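Local coordinates for hemoglobin-like protein (Methylacidiphilum infernorum, PDB 4NK2) that binds heme b as a group II truncated hemoglobin and probably binds or carries oxygen, at residues F125-E131 against M169-T175; R134-L138 against I162-I167; A57-L63 against V148-V154; F49-Y55 against V102-P108. All blocks are in the same frame, centred on the assembly; numbering follows the deposited sequence.

Contact 1. Residues F125-E131 against M169-T175; sequences FSVTIDE and MINRRTT. With HEM (protoporphyrin IX containing Fe), chain C.
On the proximal side of the heme, the loop between helices 120-124 and 131-147 is zipped to the chain beyond helix 155-165, with Ile129 and Asn171 at the centre. The Asn171 amide bridges two peptide groups of the loop: OD1 accepts from Ile129 N in a nearly straight bond (2.9 Å, 176°), and ND2 gives its hydrogen to Val127 O. CG of Asn171 stands between its own N and carbonyl carbon (chi1 57°), which turns the amide to the loop while Asn171 N and Arg172 N both bind Ile129 O. The loop belongs to the proximal wall of this globin pocket: Ile129 CD1 lies 3.7 Å from heme C2B, and its side chain touches the iron ligand His124. Further along, the carboxylate of Glu131, just past the N-cap Asp130, takes three donors. Thr174 OG1 meets OE1 at 2.6 Å from above the carboxylate plane; on OE2, Thr174 N uses the syn lone pair and Arg173 NH1 the anti one, 2.9 Å away in a salt bridge. A glutamine in place of Glu131 would probably lose that charge pairing, leaving Arg173 to Asp41 and Glu177 O. Arg172 instead sends NH2 to Phe125 O of the second subunit.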
# COMPACT_ATOMS: atom_id res chain seq x y z
N PHE A 125 -10.14 -1.19 -2.89
CA PHE A 125 -9.25 -0.18 -3.45
C PHE A 125 -9.95 1.18 -3.52
O PHE A 125 -9.30 2.22 -3.55
CB PHE A 125 -8.74 -0.57 -4.85
CG PHE A 125 -7.71 -1.68 -4.85
CD1 PHE A 125 -6.77 -1.80 -3.82
CD2 PHE A 125 -7.67 -2.60 -5.89
CE1 PHE A 125 -5.82 -2.83 -3.83
CE2 PHE A 125 -6.72 -3.64 -5.91
CZ PHE A 125 -5.80 -3.75 -4.89
N SER A 126 -11.29 1.17 -3.53
CA SER A 126 -12.09 2.40 -3.61
C SER A 126 -12.05 3.25 -2.33
O SER A 126 -12.71 4.29 -2.26
CB SER A 126 -13.55 2.05 -3.93
OG SER A 126 -13.64 1.27 -5.11
N VAL A 127 -11.32 2.80 -1.33
CA VAL A 127 -11.22 3.53 -0.08
C VAL A 127 -9.83 3.37 0.50
O VAL A 127 -9.27 2.30 0.45
CB VAL A 127 -12.31 3.11 0.92
CG1 VAL A 127 -12.34 1.63 1.08
CG2 VAL A 127 -12.11 3.77 2.25
N THR A 128 -9.27 4.44 1.02
CA THR A 128 -7.89 4.39 1.50
C THR A 128 -7.88 3.74 2.88
O THR A 128 -8.48 4.25 3.82
CB THR A 128 -7.28 5.81 1.57
OG1 THR A 128 -7.54 6.47 0.33
CG2 THR A 128 -5.78 5.74 1.79
N ILE A 129 -7.20 2.61 2.99
CA ILE A 129 -7.22 1.87 4.25
C ILE A 129 -5.79 1.64 4.70
O ILE A 129 -5.05 0.87 4.06
CB ILE A 129 -7.91 0.50 4.09
CG1 ILE A 129 -9.39 0.70 3.69
CG2 ILE A 129 -7.80 -0.32 5.42
CD1 ILE A 129 -10.10 -0.57 3.19
N ASP A 130 -5.37 2.31 5.76
CA ASP A 130 -4.05 2.08 6.32
C ASP A 130 -4.10 1.16 7.53
O ASP A 130 -5.15 0.66 7.86
CB ASP A 130 -3.34 3.40 6.66
CG ASP A 130 -4.04 4.19 7.72
OD1 ASP A 130 -4.90 3.66 8.43
OD2 ASP A 130 -3.72 5.37 7.86
N GLU A 131 -2.96 0.94 8.17
CA GLU A 131 -2.85 -0.05 9.24
C GLU A 131 -3.76 0.31 10.40
O GLU A 131 -4.47 -0.55 10.93
CB GLU A 131 -1.40 -0.20 9.70
CG GLU A 131 -0.43 -0.56 8.58
CD GLU A 131 0.09 0.68 7.85
OE1 GLU A 131 -0.46 1.79 8.06
OE2 GLU A 131 1.05 0.54 7.07
N MET A 169 -7.20 -6.14 3.19
CA MET A 169 -7.87 -4.93 2.72
C MET A 169 -6.93 -3.72 2.77
O MET A 169 -7.21 -2.68 2.15
CB MET A 169 -9.11 -4.65 3.55
CG MET A 169 -10.05 -5.86 3.65
SD MET A 169 -10.44 -6.50 2.01
CE MET A 169 -10.51 -8.21 2.52
N ILE A 170 -5.83 -3.84 3.51
CA ILE A 170 -4.94 -2.69 3.72
C ILE A 170 -4.29 -2.32 2.39
O ILE A 170 -3.62 -3.15 1.76
CB ILE A 170 -3.82 -2.99 4.75
CG1 ILE A 170 -4.41 -3.21 6.15
CG2 ILE A 170 -2.82 -1.83 4.76
CD1 ILE A 170 -3.37 -3.64 7.18
N ASN A 171 -4.48 -1.08 1.97
CA ASN A 171 -3.94 -0.64 0.68
C ASN A 171 -3.09 0.63 0.77
O ASN A 171 -2.53 1.09 -0.24
CB ASN A 171 -5.06 -0.48 -0.34
CG ASN A 171 -6.12 0.50 0.11
OD1 ASN A 171 -5.81 1.54 0.70
ND2 ASN A 171 -7.39 0.18 -0.16
N ARG A 172 -2.97 1.17 1.98
CA ARG A 172 -2.08 2.31 2.23
C ARG A 172 -1.11 1.93 3.34
O ARG A 172 -1.52 1.63 4.47
CB ARG A 172 -2.89 3.54 2.64
CG ARG A 172 -2.03 4.77 2.99
CD ARG A 172 -1.26 5.30 1.78
NE ARG A 172 -0.94 6.73 1.87
CZ ARG A 172 0.21 7.22 2.32
NH1 ARG A 172 1.18 6.39 2.71
NH2 ARG A 172 0.40 8.53 2.35
N ARG A 173 0.18 1.90 3.02
CA ARG A 173 1.18 1.55 4.02
C ARG A 173 1.80 2.83 4.59
O ARG A 173 2.01 3.79 3.85
CB ARG A 173 2.24 0.62 3.42
CG ARG A 173 1.73 -0.78 3.20
CD ARG A 173 1.60 -1.50 4.55
NE ARG A 173 2.86 -2.15 4.93
CZ ARG A 173 3.24 -2.38 6.18
NH1 ARG A 173 2.49 -2.00 7.20
NH2 ARG A 173 4.40 -2.99 6.40
N THR A 174 2.05 2.84 5.90
CA THR A 174 2.55 4.05 6.56
C THR A 174 3.67 3.72 7.52
O THR A 174 4.16 4.62 8.23
CB THR A 174 1.44 4.77 7.37
OG1 THR A 174 1.04 3.93 8.47
CG2 THR A 174 0.24 5.10 6.49
N THR A 175 4.05 2.44 7.56
CA THR A 175 5.15 1.97 8.40
C THR A 175 5.82 0.76 7.76
O THR A 175 5.20 0.06 6.94
CB THR A 175 4.68 1.55 9.82
OG1 THR A 175 5.72 0.82 10.48
CG2 THR A 175 3.44 0.64 9.75
CHA HEM C . -17.35 -1.97 1.65
CHB HEM C . -14.35 0.01 4.89
CHC HEM C . -12.54 -4.41 5.86
CHD HEM C . -16.71 -6.17 4.03
C1A HEM C . -16.65 -1.02 2.36
C2A HEM C . -16.68 0.43 2.16
C3A HEM C . -15.84 0.96 3.07
C4A HEM C . -15.26 -0.12 3.86
CMA HEM C . -15.51 2.45 3.30
CAA HEM C . -17.52 1.18 1.08
CBA HEM C . -16.59 1.42 -0.13
CGA HEM C . -17.23 2.12 -1.33
O1A HEM C . -16.59 3.05 -1.90
O2A HEM C . -18.36 1.76 -1.77
C1B HEM C . -13.52 -0.98 5.38
C2B HEM C . -12.32 -0.80 6.18
C3B HEM C . -11.81 -2.02 6.45
C4B HEM C . -12.67 -3.03 5.84
CMB HEM C . -11.72 0.54 6.66
CAB HEM C . -10.54 -2.27 7.27
CBB HEM C . -9.95 -3.48 7.23
C1C HEM C . -13.54 -5.30 5.50
C2C HEM C . -13.59 -6.74 5.72
C3C HEM C . -14.74 -7.21 5.20
C4C HEM C . -15.47 -6.10 4.64
CMC HEM C . -12.48 -7.57 6.42
CAC HEM C . -15.26 -8.67 5.20
CBC HEM C . -14.78 -9.58 6.06
C1D HEM C . -17.21 -5.27 3.12
C2D HEM C . -18.23 -5.54 2.11
C3D HEM C . -18.42 -4.21 1.38
C4D HEM C . -17.51 -3.28 2.01
CMD HEM C . -18.98 -6.86 1.81
CAD HEM C . -19.38 -3.95 0.20
CBD HEM C . -18.65 -4.41 -1.07
CGD HEM C . -19.57 -4.15 -2.24
O1D HEM C . -19.76 -2.96 -2.60
O2D HEM C . -20.13 -5.13 -2.80
NA HEM C . -15.79 -1.31 3.39
NB HEM C . -13.69 -2.35 5.20
NC HEM C . -14.72 -4.96 4.84
ND HEM C . -16.83 -3.94 3.02
FE HEM C . -15.19 -3.17 4.06

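Contact 2. Residues R134-L138 against I162-I167; sequences REIWL and IESFSI. With HEM (protoporphyrin IX containing Fe), chain C.
In the heme pocket, helix 131-147 packs on the end of helix 155-165: Arg134 grips the end of that helix while Trp137 lies on the heme. Arg134 is fully extended from CG to NE, long enough to reach across to the end of helix 155-165. NE binds Ser166 OG at 2.9 Å and NH2 binds Glu163 O at 2.8 Å, both acceptors lying in the guanidinium plane. Ile167 CG1 covers one face and Leu138 CD1 the opposite one, so the flat group is held between two aliphatic side chains. NH2 also forms a salt bridge with Glu163 OE2, the carboxylate turned 77° from the guanidinium; Arg181 is a second partner of that carboxylate, and Arg134 NH1 goes to Arg180 O. Serine suits its place because its small hydroxyl both receives Arg134 and donates to Ile162 O (2.6 Å), one turn back. One turn on from Arg134, Trp137 spreads its indole over the porphyrin, CZ2 being 3.3 Å from heme C1C. Ile162 CB meets the indole edge at CZ3, 4.0 Å away, while Leu138 CD2 packs on Ile162 CD1. The indole lies on the distal face of the heme, across the porphyrin from His124, as the helix G tryptophan does in group II truncated hemoglobins.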
# COMPACT_ATOMS: atom_id res chain seq x y z
N ARG A 134 -7.52 -0.37 9.84
CA ARG A 134 -7.86 -1.77 10.11
C ARG A 134 -7.99 -2.02 11.60
O ARG A 134 -8.90 -2.74 12.04
CB ARG A 134 -6.84 -2.73 9.51
CG ARG A 134 -6.87 -4.10 10.20
CD ARG A 134 -5.93 -5.12 9.55
NE ARG A 134 -5.93 -6.39 10.28
CZ ARG A 134 -5.09 -6.70 11.26
NH1 ARG A 134 -4.15 -5.85 11.64
NH2 ARG A 134 -5.19 -7.88 11.87
N GLU A 135 -7.09 -1.45 12.40
CA GLU A 135 -7.14 -1.66 13.85
C GLU A 135 -8.44 -1.12 14.42
O GLU A 135 -9.09 -1.77 15.24
CB GLU A 135 -5.95 -1.00 14.55
CG GLU A 135 -4.61 -1.62 14.19
CD GLU A 135 -3.50 -1.19 15.13
OE1 GLU A 135 -3.80 -0.67 16.23
OE2 GLU A 135 -2.32 -1.39 14.78
N ILE A 136 -8.81 0.08 13.98
CA ILE A 136 -10.05 0.71 14.44
C ILE A 136 -11.28 -0.07 13.96
O ILE A 136 -12.22 -0.29 14.72
CB ILE A 136 -10.15 2.18 13.99
CG1 ILE A 136 -9.11 3.04 14.73
CG2 ILE A 136 -11.55 2.72 14.23
CD1 ILE A 136 -8.98 4.46 14.13
N TRP A 137 -11.28 -0.50 12.70
CA TRP A 137 -12.38 -1.32 12.17
C TRP A 137 -12.53 -2.59 13.01
O TRP A 137 -13.65 -2.99 13.35
CB TRP A 137 -12.07 -1.65 10.70
CG TRP A 137 -13.11 -2.44 9.91
CD1 TRP A 137 -14.05 -1.93 9.05
CD2 TRP A 137 -13.24 -3.87 9.83
NE1 TRP A 137 -14.77 -2.95 8.46
CE2 TRP A 137 -14.29 -4.15 8.93
CE3 TRP A 137 -12.57 -4.93 10.46
CZ2 TRP A 137 -14.69 -5.46 8.64
CZ3 TRP A 137 -12.97 -6.23 10.16
CH2 TRP A 137 -14.03 -6.48 9.27
N LEU A 138 -11.41 -3.21 13.36
CA LEU A 138 -11.43 -4.40 14.22
C LEU A 138 -11.93 -4.13 15.64
O LEU A 138 -12.70 -4.93 16.20
CB LEU A 138 -10.03 -5.05 14.28
CG LEU A 138 -9.66 -5.89 13.05
CD1 LEU A 138 -8.24 -6.43 13.16
CD2 LEU A 138 -10.65 -7.06 12.88
N ILE A 162 -12.20 -12.47 10.56
CA ILE A 162 -12.04 -11.05 10.22
C ILE A 162 -10.66 -10.48 10.59
O ILE A 162 -10.16 -9.59 9.91
CB ILE A 162 -13.16 -10.15 10.83
CG1 ILE A 162 -13.19 -10.27 12.36
CG2 ILE A 162 -14.50 -10.52 10.23
CD1 ILE A 162 -14.11 -9.25 13.03
N GLU A 163 -10.08 -10.96 11.69
CA GLU A 163 -8.75 -10.48 12.10
C GLU A 163 -7.72 -10.74 11.01
O GLU A 163 -6.85 -9.91 10.77
CB GLU A 163 -8.27 -11.16 13.39
CG GLU A 163 -6.96 -10.58 13.94
CD GLU A 163 -5.70 -11.15 13.27
OE1 GLU A 163 -5.76 -12.23 12.63
OE2 GLU A 163 -4.62 -10.51 13.41
N SER A 164 -7.81 -11.90 10.36
CA SER A 164 -6.85 -12.20 9.31
C SER A 164 -7.27 -11.64 7.96
O SER A 164 -6.45 -11.09 7.24
CB SER A 164 -6.58 -13.70 9.20
OG SER A 164 -5.68 -13.93 8.13
N PHE A 165 -8.55 -11.80 7.61
CA PHE A 165 -9.03 -11.37 6.30
C PHE A 165 -8.85 -9.87 6.14
O PHE A 165 -8.55 -9.38 5.05
CB PHE A 165 -10.51 -11.73 6.13
CG PHE A 165 -11.01 -11.64 4.71
CD1 PHE A 165 -10.16 -11.89 3.63
CD2 PHE A 165 -12.34 -11.33 4.44
CE1 PHE A 165 -10.63 -11.82 2.32
CE2 PHE A 165 -12.81 -11.25 3.13
CZ PHE A 165 -11.95 -11.49 2.07
N SER A 166 -9.03 -9.13 7.24
CA SER A 166 -8.91 -7.68 7.20
C SER A 166 -7.51 -7.22 6.79
O SER A 166 -7.33 -6.12 6.26
CB SER A 166 -9.30 -7.06 8.55
OG SER A 166 -8.51 -7.55 9.63
N ILE A 167 -6.50 -8.05 7.03
CA ILE A 167 -5.15 -7.64 6.64
C ILE A 167 -5.05 -7.38 5.12
O ILE A 167 -4.31 -6.49 4.69
CB ILE A 167 -4.10 -8.68 7.05
CG1 ILE A 167 -4.07 -8.79 8.59
CG2 ILE A 167 -2.75 -8.28 6.54
CD1 ILE A 167 -3.15 -9.90 9.09
CHA HEM C . -17.35 -1.97 1.65
CHB HEM C . -14.35 0.01 4.89
CHC HEM C . -12.54 -4.41 5.86
CHD HEM C . -16.71 -6.17 4.03
C1A HEM C . -16.65 -1.02 2.36
C2A HEM C . -16.68 0.43 2.16
C3A HEM C . -15.84 0.96 3.07
C4A HEM C . -15.26 -0.12 3.86
CMA HEM C . -15.51 2.45 3.30
CAA HEM C . -17.52 1.18 1.08
CBA HEM C . -16.59 1.42 -0.13
CGA HEM C . -17.23 2.12 -1.33
O1A HEM C . -16.59 3.05 -1.90
O2A HEM C . -18.36 1.76 -1.77
C1B HEM C . -13.52 -0.98 5.38
C2B HEM C . -12.32 -0.80 6.18
C3B HEM C . -11.81 -2.02 6.45
C4B HEM C . -12.67 -3.03 5.84
CMB HEM C . -11.72 0.54 6.66
CAB HEM C . -10.54 -2.27 7.27
CBB HEM C . -9.95 -3.48 7.23
C1C HEM C . -13.54 -5.30 5.50
C2C HEM C . -13.59 -6.74 5.72
C3C HEM C . -14.74 -7.21 5.20
C4C HEM C . -15.47 -6.10 4.64
CMC HEM C . -12.48 -7.57 6.42
CAC HEM C . -15.26 -8.67 5.20
CBC HEM C . -14.78 -9.58 6.06
C1D HEM C . -17.21 -5.27 3.12
C2D HEM C . -18.23 -5.54 2.11
C3D HEM C . -18.42 -4.21 1.38
C4D HEM C . -17.51 -3.28 2.01
CMD HEM C . -18.98 -6.86 1.81
CAD HEM C . -19.38 -3.95 0.20
CBD HEM C . -18.65 -4.41 -1.07
CGD HEM C . -19.57 -4.15 -2.24
O1D HEM C . -19.76 -2.96 -2.60
O2D HEM C . -20.13 -5.13 -2.80
NA HEM C . -15.79 -1.31 3.39
NB HEM C . -13.69 -2.35 5.20
NC HEM C . -14.72 -4.96 4.84
ND HEM C . -16.83 -3.94 3.02
FE HEM C . -15.19 -3.17 4.06

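Contact 3. Residues A57-L63 against V148-V154; sequences AAGEELL and VHFPLSV
Helix 53-75 runs past the turn joining helices 131-147 and 155-165, with Ala58 CA 6.3 Å from Pro151 CA and Leu62 CA 7.6 Å from Val148 CA. The contact is apolar. Leu62 forks over the turn: CD1 points its end at Pro151 CD, 3.7 Å away, and CD2 lies at the same distance from Val148 CG2. A chi1 of -158° puts CG of Phe150 beside the carbonyl carbon, opposite N, and swings the ring inward, where Leu63 CD2 meets its edge 3.5 Å from CE1. Ala58 CB approaches the same CE1 obliquely at 4.0 Å; a methyl is enough here because ring and helix lie close. One residue earlier, Ala57 CB rests 3.9 Å from Val154 CG2. Proline suits its position by offering CG and CD as a rigid apolar surface. Phe150 also packs on Phe158, carrying the turn into helix 155-165. The turn itself opens with a Schellman motif, His149 leaving the preceding helix at positive phi, and ends at Val154, N-cap of the next: the GH corner of the globin fold.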
# COMPACT_ATOMS: atom_id res chain seq x y z
N ALA A 57 -25.40 -21.46 14.62
CA ALA A 57 -25.44 -20.95 16.00
C ALA A 57 -26.06 -19.56 16.12
O ALA A 57 -26.85 -19.29 17.02
CB ALA A 57 -24.03 -20.95 16.60
N ALA A 58 -25.73 -18.67 15.20
CA ALA A 58 -26.16 -17.29 15.32
C ALA A 58 -27.51 -16.97 14.69
O ALA A 58 -28.29 -16.23 15.24
CB ALA A 58 -25.10 -16.37 14.78
N GLY A 59 -27.75 -17.51 13.51
CA GLY A 59 -28.96 -17.22 12.77
C GLY A 59 -28.81 -15.96 11.95
O GLY A 59 -28.00 -15.13 12.26
N GLU A 60 -29.59 -15.84 10.88
CA GLU A 60 -29.49 -14.69 10.00
C GLU A 60 -29.76 -13.37 10.70
O GLU A 60 -29.02 -12.43 10.54
CB GLU A 60 -30.42 -14.85 8.80
CG GLU A 60 -30.46 -13.64 7.92
CD GLU A 60 -31.12 -13.87 6.59
OE1 GLU A 60 -31.37 -15.02 6.22
OE2 GLU A 60 -31.41 -12.89 5.91
N GLU A 61 -30.84 -13.28 11.47
CA GLU A 61 -31.18 -12.06 12.20
C GLU A 61 -30.01 -11.48 13.00
O GLU A 61 -29.70 -10.32 12.89
CB GLU A 61 -32.33 -12.37 13.15
CG GLU A 61 -33.18 -11.20 13.56
CD GLU A 61 -34.31 -11.59 14.51
OE1 GLU A 61 -35.44 -11.82 14.05
OE2 GLU A 61 -34.07 -11.66 15.72
N LEU A 62 -29.38 -12.31 13.81
CA LEU A 62 -28.28 -11.87 14.67
C LEU A 62 -27.10 -11.41 13.84
O LEU A 62 -26.44 -10.42 14.17
CB LEU A 62 -27.83 -13.02 15.57
CG LEU A 62 -27.28 -12.67 16.95
CD1 LEU A 62 -26.39 -13.77 17.50
CD2 LEU A 62 -26.53 -11.39 16.93
N LEU A 63 -26.79 -12.13 12.77
CA LEU A 63 -25.68 -11.71 11.91
C LEU A 63 -25.97 -10.36 11.28
O LEU A 63 -25.06 -9.53 11.12
CB LEU A 63 -25.38 -12.77 10.85
CG LEU A 63 -24.80 -14.08 11.41
CD1 LEU A 63 -24.76 -15.18 10.36
CD2 LEU A 63 -23.41 -13.82 11.96
N VAL A 148 -23.86 -7.51 20.95
CA VAL A 148 -25.00 -8.28 20.45
C VAL A 148 -25.01 -9.71 21.01
O VAL A 148 -25.84 -10.53 20.61
CB VAL A 148 -25.03 -8.35 18.90
CG1 VAL A 148 -24.95 -6.95 18.29
CG2 VAL A 148 -23.89 -9.22 18.38
N HIS A 149 -24.09 -10.00 21.92
CA HIS A 149 -24.03 -11.32 22.55
C HIS A 149 -23.89 -12.44 21.52
O HIS A 149 -24.60 -13.46 21.57
CB HIS A 149 -25.27 -11.54 23.44
CG HIS A 149 -25.64 -10.33 24.25
ND1 HIS A 149 -24.74 -9.68 25.07
CD2 HIS A 149 -26.80 -9.64 24.34
CE1 HIS A 149 -25.33 -8.64 25.63
NE2 HIS A 149 -26.59 -8.60 25.22
N PHE A 150 -22.96 -12.25 20.59
CA PHE A 150 -22.63 -13.29 19.63
C PHE A 150 -22.33 -14.58 20.40
O PHE A 150 -21.61 -14.55 21.41
CB PHE A 150 -21.41 -12.87 18.81
CG PHE A 150 -21.30 -13.58 17.50
CD1 PHE A 150 -22.09 -13.19 16.42
CD2 PHE A 150 -20.38 -14.62 17.33
CE1 PHE A 150 -21.98 -13.83 15.20
CE2 PHE A 150 -20.26 -15.26 16.11
CZ PHE A 150 -21.06 -14.87 15.04
N PRO A 151 -22.87 -15.71 19.94
CA PRO A 151 -22.79 -16.97 20.69
C PRO A 151 -21.34 -17.35 21.00
O PRO A 151 -20.48 -17.35 20.10
CB PRO A 151 -23.43 -17.99 19.75
CG PRO A 151 -24.31 -17.16 18.83
CD PRO A 151 -23.59 -15.86 18.66
N LEU A 152 -21.06 -17.70 22.25
CA LEU A 152 -19.67 -17.91 22.66
C LEU A 152 -19.02 -19.09 21.92
O LEU A 152 -17.80 -19.13 21.78
CB LEU A 152 -19.59 -18.11 24.18
CG LEU A 152 -19.94 -16.87 25.03
CD1 LEU A 152 -20.03 -17.23 26.51
CD2 LEU A 152 -18.93 -15.74 24.81
N SER A 153 -19.84 -20.03 21.45
CA SER A 153 -19.32 -21.24 20.81
C SER A 153 -18.61 -20.95 19.48
O SER A 153 -17.73 -21.70 19.06
CB SER A 153 -20.44 -22.23 20.54
OG SER A 153 -21.41 -21.66 19.67
N VAL A 154 -18.99 -19.86 18.82
CA VAL A 154 -18.46 -19.58 17.47
C VAL A 154 -17.78 -18.22 17.37
O VAL A 154 -17.33 -17.81 16.29
CB VAL A 154 -19.56 -19.66 16.43
CG1 VAL A 154 -19.99 -21.10 16.25
CG2 VAL A 154 -20.74 -18.81 16.88

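Contact 4. Residues F49-Y55 against V102-P108; sequences FPSKKVY and VEMCGGP
Cys105 O is the polar atom at the centre of this contact, receiving Tyr55 N at 3.1 Å from above its carbonyl plane, together with a CA-H...O contact from Lys52 CA at 3.4 Å. It lies at the end of helix 87-104, where Gly106 leaves helical angles with positive phi in a Schellman motif. Glycine suits this place because a CB would clash with Lys52 CA, and the next glycine lets an aromatic ring come close. Tyr55 carries its CG anti to N (chi1 172°), a turn that lays the ring over Gly107: Gly107 CA stands 3.5 Å from the ring centroid and only 9° off its normal, a CH-pi contact over the face. At the far end, Tyr55 OH reaches Pro108 CD at 3.8 Å. An alanine at Tyr55 would probably uncover Gly107 and Pro108 and forfeit the CH-pi contact. Deeper in, Cys105 SG sits 3.5 Å from Val54 CG1 and also meets Pro50 CG, a small polarisable group fitting between two apolar ones. Met104, bent at chi2 and chi3, brings SD to the edge of Phe49, 3.5 Å from CE2, a Met-aromatic contact; Phe49 in turn packs on Trp161 and Phe165. With one conventional hydrogen bond across it, the joint between these segments rests mainly on dispersion, aromatic CH-pi and sulfur contacts and the close approach that two glycines allow.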
# COMPACT_ATOMS: atom_id res chain seq x y z
N PHE A 49 -11.98 -19.06 6.69
CA PHE A 49 -13.37 -18.60 6.63
C PHE A 49 -14.18 -19.43 7.62
O PHE A 49 -13.82 -20.57 7.91
CB PHE A 49 -13.92 -18.72 5.21
CG PHE A 49 -13.68 -17.49 4.35
CD1 PHE A 49 -12.39 -17.08 4.03
CD2 PHE A 49 -14.75 -16.75 3.85
CE1 PHE A 49 -12.17 -15.95 3.23
CE2 PHE A 49 -14.55 -15.62 3.06
CZ PHE A 49 -13.26 -15.22 2.74
N PRO A 50 -15.28 -18.85 8.15
CA PRO A 50 -16.08 -19.52 9.19
C PRO A 50 -16.73 -20.78 8.63
O PRO A 50 -17.08 -20.77 7.46
CB PRO A 50 -17.18 -18.51 9.50
CG PRO A 50 -16.68 -17.19 8.95
CD PRO A 50 -15.85 -17.55 7.76
N SER A 51 -16.92 -21.82 9.45
CA SER A 51 -17.71 -22.95 8.99
C SER A 51 -19.18 -22.59 9.12
O SER A 51 -19.52 -21.61 9.79
CB SER A 51 -17.42 -24.20 9.84
OG SER A 51 -17.80 -23.98 11.18
N LYS A 52 -20.04 -23.38 8.48
CA LYS A 52 -21.48 -23.15 8.51
C LYS A 52 -22.06 -23.19 9.93
O LYS A 52 -23.18 -22.73 10.15
CB LYS A 52 -22.20 -24.19 7.64
CG LYS A 52 -23.71 -24.01 7.56
CD LYS A 52 -24.28 -24.84 6.40
CE LYS A 52 -25.79 -24.66 6.23
NZ LYS A 52 -26.33 -25.53 5.13
N LYS A 53 -21.30 -23.74 10.87
CA LYS A 53 -21.72 -23.75 12.26
C LYS A 53 -22.02 -22.35 12.75
O LYS A 53 -22.87 -22.18 13.59
CB LYS A 53 -20.66 -24.39 13.14
CG LYS A 53 -20.36 -25.83 12.81
CD LYS A 53 -19.55 -26.50 13.88
CE LYS A 53 -18.27 -25.75 14.17
NZ LYS A 53 -17.12 -26.26 13.37
N VAL A 54 -21.32 -21.35 12.25
CA VAL A 54 -21.54 -19.97 12.69
C VAL A 54 -22.97 -19.53 12.39
O VAL A 54 -23.66 -19.02 13.27
CB VAL A 54 -20.53 -18.99 12.05
CG1 VAL A 54 -20.82 -17.57 12.49
CG2 VAL A 54 -19.11 -19.37 12.46
N TYR A 55 -23.40 -19.73 11.15
CA TYR A 55 -24.77 -19.40 10.75
C TYR A 55 -25.78 -20.22 11.55
O TYR A 55 -26.84 -19.72 11.92
CB TYR A 55 -24.96 -19.71 9.27
CG TYR A 55 -26.40 -19.59 8.77
CD1 TYR A 55 -27.02 -18.35 8.65
CD2 TYR A 55 -27.11 -20.73 8.40
CE1 TYR A 55 -28.33 -18.25 8.18
CE2 TYR A 55 -28.41 -20.64 7.93
CZ TYR A 55 -29.01 -19.40 7.82
OH TYR A 55 -30.30 -19.32 7.35
N VAL A 102 -23.61 -12.92 6.21
CA VAL A 102 -24.55 -14.04 6.32
C VAL A 102 -24.13 -15.17 5.39
O VAL A 102 -24.11 -16.33 5.78
CB VAL A 102 -25.99 -13.60 5.97
CG1 VAL A 102 -26.89 -14.82 5.83
CG2 VAL A 102 -26.54 -12.66 7.04
N GLU A 103 -23.77 -14.83 4.15
CA GLU A 103 -23.36 -15.86 3.19
C GLU A 103 -22.09 -16.57 3.62
O GLU A 103 -22.01 -17.81 3.64
CB GLU A 103 -23.19 -15.26 1.79
CG GLU A 103 -22.67 -16.29 0.77
CD GLU A 103 -22.77 -15.82 -0.69
OE1 GLU A 103 -23.31 -14.72 -0.96
OE2 GLU A 103 -22.32 -16.58 -1.58
N MET A 104 -21.09 -15.79 3.98
CA MET A 104 -19.79 -16.32 4.35
C MET A 104 -19.81 -17.14 5.63
O MET A 104 -18.95 -17.96 5.84
CB MET A 104 -18.78 -15.19 4.47
CG MET A 104 -18.48 -14.49 3.17
SD MET A 104 -17.87 -15.61 1.94
CE MET A 104 -19.09 -15.51 0.69
N CYS A 105 -20.80 -16.91 6.47
CA CYS A 105 -20.96 -17.72 7.68
C CYS A 105 -21.77 -19.00 7.42
O CYS A 105 -21.99 -19.79 8.34
CB CYS A 105 -21.62 -16.91 8.79
SG CYS A 105 -20.48 -15.70 9.50
N GLY A 106 -22.19 -19.20 6.17
CA GLY A 106 -22.89 -20.42 5.80
C GLY A 106 -24.38 -20.25 5.53
O GLY A 106 -25.10 -21.24 5.34
N GLY A 107 -24.84 -19.01 5.50
CA GLY A 107 -26.24 -18.76 5.20
C GLY A 107 -26.50 -18.75 3.70
O GLY A 107 -25.61 -19.10 2.93
N PRO A 108 -27.72 -18.36 3.29
CA PRO A 108 -28.03 -18.31 1.86
C PRO A 108 -27.08 -17.36 1.12
O PRO A 108 -26.48 -16.49 1.75
CB PRO A 108 -29.46 -17.77 1.83
CG PRO A 108 -30.04 -18.18 3.18
CD PRO A 108 -28.88 -17.99 4.12

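From the N terminus, contact 4 comes first, tying the start of helix 53-75 to the end of helix 87-104 and closing a loop of 46 residues. Contact 3 opens on the same helix before contact 4 has closed, and reaches the turn at 148-154; the two cross and touch through Phe150 and Val54. Contacts 1 and 2 open later and both cross contact 3. Contact 1, proximal to the heme, joins the loop before helix 131-147 to the chain beyond helix 155-165; contact 2, its tryptophan on the distal side, joins those two helices and lies within the span of contact 1. Ile170 packs on Arg134 between them, and Phe165 and Phe49 join contact 2 to contact 4. Contacts 1 and 4 both meet the second subunit.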